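Local structure of signal transduction histidine-protein kinase/phosphatase MprB (Mycobacterium hassiacum, 6BLK) at residues V54-N57 against A58-S62. The protein is a sensor kinase that probably autophosphorylates on histidine using ATP and probably acts as a phosphatase, represented here by its ATP-binding domain. Sequence-based numbering, arbitrary orientation.
Sequences VLDN and AAKWS. With MG (magnesium ion), chain F; ATP (adenosine-5'-triphosphate), chain E.
Trp-61 N donates to Asn-57 O (3.2 Å) one helical turn back in the N box of the GHKL (Bergerat) ATP-binding fold, where the end of helix 44-60 meets ATP and magnesium. The Asn-57 amide serves both: OD1 binds magnesium at 2.1 Å, and ND2 donates a bent hydrogen bond (136°) to ATP O2A. An amide suits this place because it carries a metal-binding oxygen and an N-H donor side by side. Oxygens of all three phosphates and two waters complete six ligands round the metal.

Lys-60 NZ reaches ATP O2B at 2.8 Å, where its positive charge probably offsets the negative charge of the beta-phosphate. With CG anti to the carbonyl carbon (chi1 -80°), the chain runs back past Asp-56, bringing CD to 3.4 Å from Asp-56 OD2; a bend at chi3 (68°) redirects its end. That carboxylate oxygen accepts a bond from a metal-bound water, making Asp-56 a second-shell residue that positions the water.

Trp-61, the first residue to leave helical geometry, has one ring face covered by ribose and adenine, ATP N3 lying 3.9 Å above the plane, offset toward the indole rim; Lys-60 CB lies over the other, and Asn-57 CB is at the edge. Trp-61 NE1 donates a hydrogen bond to Arg-110 O. Behind, small Ala-58 and Ala-59 pack against Val-68 and Val-22. Past the helix end, Ser-62 OG donates to Ala-58 O at 2.6 Å.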
loop_
_atom_site.group_PDB
_atom_site.type_symbol
_atom_site.label_atom_id
_atom_site.label_comp_id
_atom_site.label_asym_id
_atom_site.label_seq_id
_atom_site.Cartn_x
_atom_site.Cartn_y
_atom_site.Cartn_z
ATOM N N VAL A 54 -3.732 1.471 1.594
ATOM C CA VAL A 54 -3.399 0.413 0.635
ATOM C C VAL A 54 -3.807 -0.943 1.174
ATOM O O VAL A 54 -4.374 -1.751 0.439
ATOM C CB VAL A 54 -1.907 0.445 0.245
ATOM C CG1 VAL A 54 -1.571 -0.703 -0.690
ATOM C CG2 VAL A 54 -1.579 1.743 -0.438
ATOM N N LEU A 55 -3.555 -1.202 2.457
ATOM C CA LEU A 55 -3.970 -2.466 3.056
ATOM C C LEU A 55 -5.472 -2.615 3.013
ATOM O O LEU A 55 -5.976 -3.724 2.804
ATOM C CB LEU A 55 -3.485 -2.585 4.488
ATOM C CG LEU A 55 -1.980 -2.758 4.658
ATOM C CD1 LEU A 55 -1.668 -2.707 6.140
ATOM C CD2 LEU A 55 -1.467 -4.071 4.059
ATOM N N ASP A 56 -6.206 -1.521 3.232
ATOM C CA ASP A 56 -7.660 -1.596 3.215
ATOM C C ASP A 56 -8.173 -2.020 1.841
ATOM O O ASP A 56 -9.082 -2.856 1.750
ATOM C CB ASP A 56 -8.272 -0.262 3.624
ATOM C CG ASP A 56 -9.761 -0.348 3.784
ATOM O OD1 ASP A 56 -10.190 -1.106 4.680
ATOM O OD2 ASP A 56 -10.473 0.330 3.007
ATOM N N ASN A 57 -7.593 -1.478 0.757
ATOM C CA ASN A 57 -7.984 -1.889 -0.592
ATOM C C ASN A 57 -7.642 -3.342 -0.825
ATOM O O ASN A 57 -8.440 -4.097 -1.403
ATOM C CB ASN A 57 -7.304 -1.030 -1.668
ATOM C CG ASN A 57 -7.761 0.400 -1.648
ATOM O OD1 ASN A 57 -8.848 0.718 -1.149
ATOM N ND2 ASN A 57 -6.925 1.286 -2.190
ATOM N N ALA A 58 -6.466 -3.759 -0.367
ATOM C CA ALA A 58 -6.055 -5.131 -0.585
ATOM C C ALA A 58 -7.049 -6.065 0.076
ATOM O O ALA A 58 -7.415 -7.099 -0.495
ATOM C CB ALA A 58 -4.637 -5.353 -0.038
ATOM N N ALA A 59 -7.507 -5.708 1.273
ATOM C CA ALA A 59 -8.476 -6.544 1.979
ATOM C C ALA A 59 -9.837 -6.508 1.295
ATOM O O ALA A 59 -10.480 -7.551 1.127
ATOM C CB ALA A 59 -8.608 -6.111 3.441
ATOM N N LYS A 60 -10.278 -5.327 0.871
ATOM C CA LYS A 60 -11.640 -5.186 0.349
ATOM C C LYS A 60 -11.863 -6.127 -0.813
ATOM O O LYS A 60 -12.909 -6.805 -0.901
ATOM C CB LYS A 60 -11.920 -3.738 -0.090
ATOM C CG LYS A 60 -12.266 -2.814 1.054
ATOM C CD LYS A 60 -12.247 -1.345 0.609
ATOM C CE LYS A 60 -13.356 -1.026 -0.353
ATOM N NZ LYS A 60 -13.372 0.420 -0.824
ATOM N N TRP A 61 -10.892 -6.179 -1.720
ATOM C CA TRP A 61 -11.013 -6.936 -2.952
ATOM C C TRP A 61 -10.286 -8.284 -2.892
ATOM O O TRP A 61 -10.121 -8.929 -3.927
ATOM C CB TRP A 61 -10.556 -6.075 -4.130
ATOM C CG TRP A 61 -11.593 -5.007 -4.436
ATOM C CD1 TRP A 61 -12.785 -5.191 -5.072
ATOM C CD2 TRP A 61 -11.537 -3.606 -4.098
ATOM N NE1 TRP A 61 -13.477 -4.000 -5.146
ATOM C CE2 TRP A 61 -12.726 -3.010 -4.566
ATOM C CE3 TRP A 61 -10.587 -2.805 -3.452
ATOM C CZ2 TRP A 61 -13.002 -1.660 -4.390
ATOM C CZ3 TRP A 61 -10.861 -1.459 -3.284
ATOM C CH2 TRP A 61 -12.056 -0.900 -3.753
ATOM N N SER A 62 -9.889 -8.712 -1.729
ATOM C CA SER A 62 -9.359 -10.065 -1.521
ATOM C C SER A 62 -10.492 -11.076 -1.548
ATOM O O SER A 62 -11.509 -10.862 -0.883
ATOM C CB SER A 62 -8.686 -10.197 -0.178
ATOM O OG SER A 62 -7.355 -9.706 -0.180
HETATM MG MG MG F . -9.710 2.619 -0.829
HETATM P PG ATP E . -11.882 4.997 -0.308
HETATM O O1G ATP E . -10.494 4.388 -0.379
HETATM O O2G ATP E . -12.006 6.513 -0.523
HETATM O O3G ATP E . -12.728 4.489 0.847
HETATM P PB ATP E . -12.066 3.357 -2.727
HETATM O O1B ATP E . -13.193 3.094 -3.711
HETATM O O2B ATP E . -11.485 2.258 -1.906
HETATM O O3B ATP E . -12.641 4.419 -1.629
HETATM P PA ATP E . -9.349 3.974 -3.648
HETATM O O1A ATP E . -8.747 5.322 -4.037
HETATM O O2A ATP E . -8.789 3.274 -2.435
HETATM O O3A ATP E . -10.953 4.252 -3.520
HETATM O "O5'" ATP E . -9.319 3.064 -4.925
HETATM C "C5'" ATP E . -9.838 3.535 -6.158
HETATM C "C4'" ATP E . -10.448 2.357 -6.908
HETATM O "O4'" ATP E . -9.358 1.562 -7.387
HETATM C "C3'" ATP E . -11.354 1.401 -6.122
HETATM O "O3'" ATP E . -12.726 1.851 -6.081
HETATM C "C2'" ATP E . -11.192 0.129 -6.933
HETATM O "O2'" ATP E . -11.998 0.151 -8.126
HETATM C "C1'" ATP E . -9.749 0.194 -7.378
HETATM N N9 ATP E . -8.818 -0.508 -6.476
HETATM C C8 ATP E . -7.937 0.039 -5.571
HETATM N N7 ATP E . -7.214 -0.946 -4.965
HETATM C C5 ATP E . -7.638 -2.115 -5.495
HETATM C C6 ATP E . -7.248 -3.494 -5.301
HETATM N N6 ATP E . -6.312 -3.784 -4.386
HETATM N N1 ATP E . -7.876 -4.420 -6.023
HETATM C C2 ATP E . -8.829 -4.109 -6.922
HETATM N N3 ATP E . -9.224 -2.853 -7.169
HETATM C C4 ATP E . -8.655 -1.831 -6.489
HETATM O O HOH W 1 -10.857 1.644 0.843
HETATM O O HOH W 2 -8.074 3.040 0.433
#